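PDB 2HTA: putative glucose-6-phosphate 1-epimerase from Salmonella typhimurium, which probably interconverts the alpha and beta anomers of glucose 6-phosphate, acting as a hexose-6-phosphate mutarotase. Local coordinates for residues W65-V68 / G69-E72; H110-A113 / R114-W118; E140-R143 / K144-P147; P261-S264 / V265-G268. One frame throughout, in Å; residues are numbered along the deposited sequence.

Interaction 1 of 4, residues W65-V68 / G69-E72; sequences WKPV and GEEE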
loop_
_atom_site.group_PDB
_atom_site.type_symbol
_atom_site.label_atom_id
_atom_site.label_comp_id
_atom_site.label_asym_id
_atom_site.label_seq_id
_atom_site.Cartn_x
_atom_site.Cartn_y
_atom_site.Cartn_z
ATOM N N TRP A 65 -5.164 7.804 5.028
ATOM C CA TRP A 65 -5.485 8.918 4.162
ATOM C C TRP A 65 -6.999 9.107 4.314
ATOM O O TRP A 65 -7.783 8.182 4.087
ATOM C CB TRP A 65 -5.086 8.631 2.679
ATOM C CG TRP A 65 -5.653 9.656 1.723
ATOM C CD1 TRP A 65 -5.492 11.042 1.798
ATOM C CD2 TRP A 65 -6.549 9.415 0.625
ATOM N NE1 TRP A 65 -6.157 11.636 0.748
ATOM C CE2 TRP A 65 -6.868 10.674 0.062
ATOM C CE3 TRP A 65 -7.110 8.244 0.057
ATOM C CZ2 TRP A 65 -7.737 10.822 -1.051
ATOM C CZ3 TRP A 65 -7.956 8.376 -1.065
ATOM C CH2 TRP A 65 -8.284 9.668 -1.589
ATOM N N LYS A 66 -7.392 10.344 4.644
ATOM C CA LYS A 66 -8.777 10.677 4.794
ATOM C C LYS A 66 -8.971 12.079 4.231
ATOM O O LYS A 66 -8.572 13.058 4.871
ATOM C CB LYS A 66 -9.145 10.655 6.260
ATOM C CG LYS A 66 -10.629 10.926 6.549
ATOM C CD LYS A 66 -10.833 10.667 8.049
ATOM C CE LYS A 66 -11.701 11.707 8.650
ATOM N NZ LYS A 66 -13.123 11.467 8.205
ATOM N N PRO A 67 -9.542 12.171 3.003
ATOM C CA PRO A 67 -9.810 13.471 2.477
ATOM C C PRO A 67 -11.036 14.033 3.201
ATOM O O PRO A 67 -11.868 13.279 3.715
ATOM C CB PRO A 67 -10.097 13.209 0.986
ATOM C CG PRO A 67 -10.335 11.797 0.843
ATOM C CD PRO A 67 -9.984 11.090 2.092
ATOM N N VAL A 68 -11.112 15.347 3.259
ATOM C CA VAL A 68 -12.183 16.009 3.954
ATOM C C VAL A 68 -13.536 15.583 3.390
ATOM O O VAL A 68 -13.708 15.442 2.168
ATOM C CB VAL A 68 -11.989 17.579 3.964
ATOM C CG1 VAL A 68 -12.097 18.186 2.591
ATOM C CG2 VAL A 68 -12.918 18.221 4.908
ATOM N N GLY A 69 -14.466 15.340 4.284
ATOM C CA GLY A 69 -15.827 14.935 3.883
ATOM C C GLY A 69 -15.964 13.431 3.705
ATOM O O GLY A 69 -17.074 12.953 3.438
ATOM N N GLU A 70 -14.872 12.672 3.856
ATOM C CA GLU A 70 -14.915 11.190 3.641
ATOM C C GLU A 70 -14.466 10.448 4.897
ATOM O O GLU A 70 -13.788 11.039 5.742
ATOM C CB GLU A 70 -13.994 10.800 2.467
ATOM C CG GLU A 70 -14.325 11.484 1.163
ATOM C CD GLU A 70 -15.700 11.157 0.620
ATOM O OE1 GLU A 70 -16.283 10.122 0.987
ATOM O OE2 GLU A 70 -16.207 12.004 -0.161
ATOM N N GLU A 71 -14.881 9.191 5.053
ATOM C CA GLU A 71 -14.344 8.301 6.091
ATOM C C GLU A 71 -12.943 7.871 5.669
ATOM O O GLU A 71 -12.564 7.974 4.496
ATOM C CB GLU A 71 -15.240 7.062 6.234
ATOM C CG GLU A 71 -16.742 7.422 6.298
ATOM C CD GLU A 71 -17.254 7.518 7.675
ATOM O OE1 GLU A 71 -16.504 7.989 8.580
ATOM O OE2 GLU A 71 -18.419 7.094 7.858
ATOM N N GLU A 72 -12.149 7.435 6.636
ATOM C CA GLU A 72 -10.810 6.933 6.309
ATOM C C GLU A 72 -10.884 6.020 5.073
ATOM O O GLU A 72 -11.730 5.120 4.970
ATOM C CB GLU A 72 -10.261 6.096 7.483
ATOM C CG GLU A 72 -10.064 6.898 8.818
ATOM C CD GLU A 72 -8.908 7.917 8.800
ATOM O OE1 GLU A 72 -7.981 7.850 7.922
ATOM O OE2 GLU A 72 -8.907 8.824 9.692
HETATM O O HOH W 1 -7.095 5.930 6.087
HETATM O O HOH W 2 -15.633 14.568 -0.046
#

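Interaction 2 of 4, residues H110-A113 / R114-W118; sequences HGFA and RNLPW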
loop_
_atom_site.group_PDB
_atom_site.type_symbol
_atom_site.label_atom_id
_atom_site.label_comp_id
_atom_site.label_asym_id
_atom_site.label_seq_id
_atom_site.Cartn_x
_atom_site.Cartn_y
_atom_site.Cartn_z
ATOM N N HIS A 110 7.606 -9.923 -0.110
ATOM C CA HIS A 110 7.450 -8.487 -0.479
ATOM C C HIS A 110 8.708 -7.652 -0.283
ATOM O O HIS A 110 8.631 -6.426 -0.008
ATOM C CB HIS A 110 6.244 -7.856 0.244
ATOM C CG HIS A 110 4.959 -8.582 0.008
ATOM N ND1 HIS A 110 4.566 -9.021 -1.244
ATOM C CD2 HIS A 110 3.986 -8.973 0.862
ATOM C CE1 HIS A 110 3.402 -9.639 -1.151
ATOM N NE2 HIS A 110 3.031 -9.630 0.118
ATOM N N GLY A 111 9.883 -8.286 -0.457
ATOM C CA GLY A 111 11.132 -7.527 -0.491
ATOM C C GLY A 111 11.690 -7.102 0.841
ATOM O O GLY A 111 11.426 -7.744 1.876
ATOM N N PHE A 112 12.433 -5.997 0.841
ATOM C CA PHE A 112 13.001 -5.462 2.095
ATOM C C PHE A 112 12.819 -3.931 2.257
ATOM O O PHE A 112 13.104 -3.375 3.315
ATOM C CB PHE A 112 14.473 -5.872 2.230
ATOM C CG PHE A 112 15.321 -5.431 1.088
ATOM C CD1 PHE A 112 15.722 -6.357 0.130
ATOM C CD2 PHE A 112 15.703 -4.096 0.936
ATOM C CE1 PHE A 112 16.529 -5.970 -0.922
ATOM C CE2 PHE A 112 16.526 -3.698 -0.131
ATOM C CZ PHE A 112 16.912 -4.655 -1.090
ATOM N N ALA A 113 12.350 -3.257 1.209
ATOM C CA ALA A 113 12.181 -1.776 1.315
ATOM C C ALA A 113 11.192 -1.342 2.402
ATOM O O ALA A 113 11.367 -0.293 3.018
ATOM C CB ALA A 113 11.780 -1.235 -0.043
ATOM N N ARG A 114 10.197 -2.182 2.696
ATOM C CA ARG A 114 9.146 -1.843 3.690
ATOM C C ARG A 114 9.669 -1.947 5.110
ATOM O O ARG A 114 8.986 -1.578 6.091
ATOM C CB ARG A 114 7.916 -2.714 3.469
ATOM C CG ARG A 114 8.158 -4.247 3.656
ATOM C CD ARG A 114 6.879 -4.939 3.322
ATOM N NE ARG A 114 6.942 -6.377 3.531
ATOM C CZ ARG A 114 5.925 -7.121 3.916
ATOM N NH1 ARG A 114 4.741 -6.568 4.192
ATOM N NH2 ARG A 114 6.099 -8.453 4.067
ATOM N N ASN A 115 10.872 -2.526 5.241
ATOM C CA ASN A 115 11.476 -2.759 6.568
ATOM C C ASN A 115 12.532 -1.733 6.960
ATOM O O ASN A 115 12.941 -1.673 8.148
ATOM C CB ASN A 115 12.151 -4.152 6.616
ATOM C CG ASN A 115 11.211 -5.286 6.236
ATOM O OD1 ASN A 115 11.104 -5.672 5.052
ATOM N ND2 ASN A 115 10.482 -5.796 7.213
ATOM N N LEU A 116 12.937 -0.884 6.039
ATOM C CA LEU A 116 14.070 0.035 6.268
ATOM C C LEU A 116 13.616 1.494 6.368
ATOM O O LEU A 116 12.588 1.847 5.787
ATOM C CB LEU A 116 15.069 -0.094 5.108
ATOM C CG LEU A 116 15.666 -1.489 4.915
ATOM C CD1 LEU A 116 16.467 -1.464 3.588
ATOM C CD2 LEU A 116 16.587 -1.809 6.129
ATOM N N PRO A 117 14.389 2.336 7.099
ATOM C CA PRO A 117 14.050 3.727 7.216
ATOM C C PRO A 117 14.369 4.470 5.943
ATOM O O PRO A 117 15.501 4.383 5.440
ATOM C CB PRO A 117 14.943 4.211 8.375
ATOM C CG PRO A 117 16.135 3.198 8.423
ATOM C CD PRO A 117 15.581 1.956 7.899
ATOM N N TRP A 118 13.369 5.186 5.429
ATOM C CA TRP A 118 13.548 6.126 4.290
ATOM C C TRP A 118 13.666 7.577 4.779
ATOM O O TRP A 118 13.105 7.953 5.807
ATOM C CB TRP A 118 12.353 6.114 3.333
ATOM C CG TRP A 118 12.017 4.794 2.670
ATOM C CD1 TRP A 118 11.948 3.557 3.278
ATOM C CD2 TRP A 118 11.621 4.597 1.304
ATOM N NE1 TRP A 118 11.550 2.601 2.361
ATOM C CE2 TRP A 118 11.338 3.200 1.141
ATOM C CE3 TRP A 118 11.513 5.441 0.201
ATOM C CZ2 TRP A 118 10.889 2.642 -0.090
ATOM C CZ3 TRP A 118 11.062 4.889 -1.040
ATOM C CH2 TRP A 118 10.774 3.505 -1.178
HETATM O O HOH W 3 9.476 -4.074 0.571
HETATM O O HOH W 4 9.543 -7.552 3.898
#

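Interaction 3 of 4, residues E140-R143 / K144-P147; sequences EATR and KYWP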
loop_
_atom_site.group_PDB
_atom_site.type_symbol
_atom_site.label_atom_id
_atom_site.label_comp_id
_atom_site.label_asym_id
_atom_site.label_seq_id
_atom_site.Cartn_x
_atom_site.Cartn_y
_atom_site.Cartn_z
ATOM N N GLU A 140 25.994 -0.675 2.803
ATOM C CA GLU A 140 26.707 -1.927 3.019
ATOM C C GLU A 140 25.781 -2.992 3.587
ATOM O O GLU A 140 25.855 -4.180 3.198
ATOM C CB GLU A 140 27.889 -1.702 3.961
ATOM C CG GLU A 140 28.569 -3.048 4.307
ATOM C CD GLU A 140 29.814 -2.876 5.192
ATOM O OE1 GLU A 140 30.312 -1.735 5.289
ATOM O OE2 GLU A 140 30.273 -3.901 5.763
ATOM N N ALA A 141 24.890 -2.605 4.508
ATOM C CA ALA A 141 23.909 -3.563 5.021
ATOM C C ALA A 141 22.981 -4.216 3.945
ATOM O O ALA A 141 22.800 -5.442 3.927
ATOM C CB ALA A 141 23.077 -2.944 6.128
ATOM N N THR A 142 22.404 -3.413 3.045
ATOM C CA THR A 142 21.541 -4.002 2.037
ATOM C C THR A 142 22.313 -4.819 1.045
ATOM O O THR A 142 21.822 -5.863 0.580
ATOM C CB THR A 142 20.674 -2.922 1.281
ATOM O OG1 THR A 142 21.515 -2.121 0.469
ATOM C CG2 THR A 142 19.900 -2.013 2.303
ATOM N N ARG A 143 23.492 -4.333 0.661
ATOM C CA ARG A 143 24.333 -5.086 -0.253
ATOM C C ARG A 143 24.766 -6.456 0.279
ATOM O O ARG A 143 25.190 -7.296 -0.469
ATOM C CB ARG A 143 25.578 -4.301 -0.635
ATOM C CG ARG A 143 25.260 -3.079 -1.503
ATOM C CD ARG A 143 26.556 -2.504 -2.053
ATOM N NE ARG A 143 27.497 -2.072 -1.012
ATOM C CZ ARG A 143 27.520 -0.839 -0.509
ATOM N NH1 ARG A 143 28.452 -0.507 0.369
ATOM N NH2 ARG A 143 26.612 0.071 -0.895
ATOM N N LYS A 144 24.650 -6.655 1.572
ATOM C CA LYS A 144 25.003 -7.919 2.169
ATOM C C LYS A 144 24.076 -9.008 1.673
ATOM O O LYS A 144 24.537 -10.105 1.336
ATOM C CB LYS A 144 24.942 -7.805 3.687
ATOM C CG LYS A 144 25.800 -8.846 4.345
ATOM C CD LYS A 144 25.681 -8.769 5.868
ATOM C CE LYS A 144 26.111 -10.083 6.519
ATOM N NZ LYS A 144 26.250 -9.852 8.003
ATOM N N TYR A 145 22.783 -8.694 1.560
ATOM C CA TYR A 145 21.796 -9.673 1.097
ATOM C C TYR A 145 21.249 -9.409 -0.297
ATOM O O TYR A 145 20.580 -10.286 -0.836
ATOM C CB TYR A 145 20.649 -9.852 2.111
ATOM C CG TYR A 145 20.040 -8.569 2.606
ATOM C CD1 TYR A 145 19.101 -7.870 1.822
ATOM C CD2 TYR A 145 20.362 -8.052 3.860
ATOM C CE1 TYR A 145 18.545 -6.690 2.262
ATOM C CE2 TYR A 145 19.778 -6.870 4.321
ATOM C CZ TYR A 145 18.867 -6.186 3.494
ATOM O OH TYR A 145 18.311 -4.983 3.926
ATOM N N TRP A 146 21.554 -8.256 -0.905
ATOM C CA TRP A 146 21.089 -7.957 -2.284
ATOM C C TRP A 146 22.138 -7.046 -2.933
ATOM O O TRP A 146 22.092 -5.803 -2.831
ATOM C CB TRP A 146 19.672 -7.354 -2.260
ATOM C CG TRP A 146 18.901 -7.385 -3.579
ATOM C CD1 TRP A 146 18.350 -8.471 -4.191
ATOM C CD2 TRP A 146 18.580 -6.250 -4.407
ATOM N NE1 TRP A 146 17.764 -8.081 -5.393
ATOM C CE2 TRP A 146 17.875 -6.730 -5.526
ATOM C CE3 TRP A 146 18.850 -4.879 -4.318
ATOM C CZ2 TRP A 146 17.421 -5.884 -6.546
ATOM C CZ3 TRP A 146 18.391 -4.033 -5.344
ATOM C CH2 TRP A 146 17.677 -4.550 -6.431
ATOM N N PRO A 147 23.118 -7.672 -3.606
ATOM C CA PRO A 147 24.341 -7.009 -4.084
ATOM C C PRO A 147 24.126 -6.159 -5.320
ATOM O O PRO A 147 24.774 -6.394 -6.351
ATOM C CB PRO A 147 25.292 -8.192 -4.349
ATOM C CG PRO A 147 24.325 -9.258 -4.836
ATOM C CD PRO A 147 23.095 -9.110 -3.950
HETATM O O HOH W 5 21.483 -3.457 -1.963
#

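Interaction 4 of 4, residues P261-S264 / V265-G268; sequences PALS and VSMG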
loop_
_atom_site.group_PDB
_atom_site.type_symbol
_atom_site.label_atom_id
_atom_site.label_comp_id
_atom_site.label_asym_id
_atom_site.label_seq_id
_atom_site.Cartn_x
_atom_site.Cartn_y
_atom_site.Cartn_z
ATOM N N PRO A 261 -11.422 -15.259 7.633
ATOM C CA PRO A 261 -11.378 -15.304 9.094
ATOM C C PRO A 261 -10.275 -16.171 9.751
ATOM O O PRO A 261 -9.634 -15.694 10.699
ATOM C CB PRO A 261 -12.801 -15.756 9.466
ATOM C CG PRO A 261 -13.254 -16.534 8.330
ATOM C CD PRO A 261 -12.595 -15.953 7.085
ATOM N N ALA A 262 -10.041 -17.404 9.270
ATOM C CA ALA A 262 -8.972 -18.278 9.823
ATOM C C ALA A 262 -7.599 -17.588 9.831
ATOM O O ALA A 262 -6.914 -17.482 10.876
ATOM C CB ALA A 262 -8.889 -19.580 9.021
ATOM N N LEU A 263 -7.203 -17.102 8.653
ATOM C CA LEU A 263 -5.948 -16.369 8.538
ATOM C C LEU A 263 -5.904 -15.107 9.344
ATOM O O LEU A 263 -4.859 -14.771 9.866
ATOM C CB LEU A 263 -5.628 -16.051 7.081
ATOM C CG LEU A 263 -4.897 -17.138 6.331
ATOM C CD1 LEU A 263 -4.526 -16.572 4.964
ATOM C CD2 LEU A 263 -3.596 -17.561 7.078
ATOM N N SER A 264 -7.022 -14.381 9.422
ATOM C CA SER A 264 -7.094 -13.171 10.244
ATOM C C SER A 264 -6.831 -13.479 11.710
ATOM O O SER A 264 -6.188 -12.714 12.440
ATOM C CB SER A 264 -8.463 -12.508 10.092
ATOM O OG SER A 264 -8.376 -11.159 10.516
ATOM N N VAL A 265 -7.350 -14.626 12.146
ATOM C CA VAL A 265 -7.108 -15.100 13.504
ATOM C C VAL A 265 -5.653 -15.469 13.748
ATOM O O VAL A 265 -5.092 -15.118 14.785
ATOM C CB VAL A 265 -8.047 -16.295 13.897
ATOM C CG1 VAL A 265 -7.590 -16.914 15.248
ATOM C CG2 VAL A 265 -9.507 -15.853 13.967
ATOM N N SER A 266 -5.019 -16.166 12.822
ATOM C CA SER A 266 -3.647 -16.608 13.094
ATOM C C SER A 266 -2.565 -15.548 12.848
ATOM O O SER A 266 -1.455 -15.696 13.338
ATOM C CB SER A 266 -3.330 -17.906 12.336
ATOM O OG SER A 266 -3.384 -17.665 10.943
ATOM N N MET A 267 -2.883 -14.471 12.115
ATOM C CA MET A 267 -1.920 -13.398 11.899
ATOM C C MET A 267 -1.851 -12.525 13.143
ATOM O O MET A 267 -2.805 -11.841 13.479
ATOM C CB MET A 267 -2.327 -12.571 10.682
ATOM C CG MET A 267 -2.353 -13.398 9.420
ATOM S SD MET A 267 -3.048 -12.562 7.969
ATOM C CE MET A 267 -2.015 -11.184 7.913
ATOM N N GLY A 268 -0.702 -12.516 13.805
ATOM C CA GLY A 268 -0.529 -11.768 15.037
ATOM C C GLY A 268 -0.551 -10.247 14.928
ATOM O O GLY A 268 -0.835 -9.569 15.916
#

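Interaction 1 of 4, residues W65-V68 / G69-E72
A type II beta turn from Pro67 to Glu70 ends strand 61-67, and across it the side chain of Lys66 reaches the returning chain at Glu70 and Glu72. The turn is closed by Glu70 N, which donates to Pro67 O at 3.1 Å. Gly69 holds the third position with positive phi (88°), as this turn type favours. Lys66 starts with CG anti to its backbone N (chi1 -177°) and then bends at its last two torsions. This brings NZ to Glu70 O at 2.6 Å, a short hydrogen bond tilted only 16° from the carbonyl plane. Lys66 thus joins its own strand to the backbone beyond the turn. Glu72 crosses the lysine chain at about a right angle, and its OE2 lies 3.1 Å from Lys66 CD. This is contact with the aliphatic part, since the ammonium and carboxylate do not meet. Glu72 OE1 lies 2.8 Å from a water that accepts from Trp65 N and can donate to OE1, though it has other acceptors in reach. A second water bridges Val68 O and Glu70 OE2. Pro67 CG meets Glu70 CG at 4.0 Å, while Pro67 CD sits 3.7 Å above one face of the Trp65 ring, toward its rim. Strand 61-67 is an outer strand of its antiparallel sheet. Trp65 NE1 bonds to Gly159 O, Glu72 packs on helix 14-22, and Trp65 and Glu70 touch strand 298-308.

Interaction 2 of 4, residues H110-A113 / R114-W118
Ala113 O takes two N-H groups from the following residues: Trp118 NE1 at 3.0 Å, and Leu116 N in a weak bond at 3.5 Å. It belongs to the loop between strands 94-95 and 119-125 of this galactose-mutarotase-like fold, beside the probable active site. The indole bond is almost straight (175°) and lies in the plane of the Trp118 ring, although the donor stands above the plane of the carbonyl. Trp118 CZ2 also packs on Ala113 CB. One residue earlier, Phe112 O accepts from Asn115 N at 3.1 Å and closes a tight turn. Leu116 CD1 meets Phe112 CD2 at 3.8 Å, an oblique approach to the ring.

Arg114 is a substrate-binding residue by similarity. With CG between the backbone N and the carbonyl carbon (chi1 62°) and the chain extended to NE, the guanidinium is carried back to His110. His110 CB lies over one guanidinium face, 3.5 Å above the plane, and the imidazole and guanidinium planes stand 81° apart. Arg114 NH2 bonds to Ser109 O, so the group is also held from the backbone. The His110 ring itself meets the ring of His179, a likely catalytic residue, edge to face. Asn115 ND2 bonds to Gly85 O. One water joins His110 O to Arg114 N. Another accepts from Arg114 NE at 2.9 Å and lies 2.7 Å from Asn115 OD1 and 2.8 Å from Gly111 O.

Interaction 3 of 4, residues E140-R143 / K144-P147
Tyr145 folds back over the turn of helix that precedes it, and its ring covers the backbone of Ala141 and Thr142. At CB the side chain sets out with CG between the backbone N and the carbonyl carbon (chi1 49°), which turns the ring toward the earlier residues. CG and CD1 lie over Thr142 O, which stands 3.6 Å above one ring face, toward the rim. On the other side of the ring outline, CE2 comes to 3.4 Å from Ala141 O, in an oblique approach. Farther out, CZ meets Thr142 CA. The Thr142 CA-H points at this face in a CH-pi contact, with CA 4.1 Å from the centroid. At the tip, Tyr145 OH touches Thr142 CG2 at 3.7 Å.

The element beneath the ring is the short, weakly bonded helix 140-145, which follows strand 130-137 in the chain and precedes strand 151-158. Lys144 N donates to Ala141 O, with only a weak bond to Glu140 O. At the C-terminal end, Thr142 O accepts both Tyr145 N at 3.1 Å and Trp146 N at 2.8 Å. The tryptophan N comes in nearly along the C=O axis, whereas the tyrosine N stands well above the carbonyl plane.

Thr142 OG1 receives a hydrogen bond from Ser139 N and donates to a water. The same water donates to Trp146 O at 2.6 Å. Arg143 CA-H also points at Trp146 O, with an angle of 170° at the hydrogen. Arg143 NH2 makes a salt bridge with Asp149 OD1, and NH1 bonds to a glycerol, probably from the crystallisation liquor; one guanidinium face lies over Glu140 N.

Interaction 4 of 4, residues P261-S264 / V265-G268
Pro261 O accepts Val265 N at 2.9 Å, in a hydrogen bond with an N-H...O angle of 153°. The side chain of Val265 leans on the same carbonyl. Its CG2 branch, set beside the backbone N and anti to the carbonyl carbon, comes to 3.3 Å from Pro261 O. The Pro261 side chain also touches Tyr275.

Ala262 O takes the next bond, from Ser266 N at 3.0 Å, and here the donor lies in the carbonyl plane. Val265 CB also packs against Ala262 O, at 3.4 Å. Two successive i to i+4 bonds make this a regular alpha-helical turn, the last part of the short helix 260-266 that follows strand 253-258. Met267 is the first residue to leave helical backbone angles.

Leu263 points away from the residues that follow, yet touches two of them. Its CD2 methyl lies 3.9 Å from Ser266 OG. The backbone N of Met267 donates to Leu263 O at 3.0 Å, although the position of that oxygen is less certain. The thioether sulfur, Met267 SD, comes back to 4.4 Å from Leu263 CB, a loose apolar contact. Beyond the helix, Leu263 touches Arg221, and Met267 packs on Arg89, a substrate-binding residue by similarity.

Ser264 is buried and turns away from Val265 and the residues after it, toward the loop before strand 278-286. There its OG, anti to the backbone N (chi1 -161°), lies within hydrogen-bonding distance of both Asp272 O and Pro271 O, which must share its single proton, and accepts a weak bond from Tyr275 N.

Interactions 2 and 3 touch, with centres about 13 Å apart. Phe112 CD1 packs on Tyr145 CE1 at 3.6 Å, the two rings meeting edge to face, and Leu116 CD1 reaches Thr142 CG2 at 3.7 Å. In interaction 2 the His110 side chain is about 4 Å from that of His179 and about 5 Å from that of Glu282, the probable catalytic pair. Interaction 4 reaches the substrate site inferred by similarity through Met267, whose side chain is about 3 Å from that of Arg89, and Leu263, about 7 Å from that of Asp223; its nearest atoms are about 9 Å from interaction 2. Interaction 1 is remote, its centre about 27 Å from that of interaction 2.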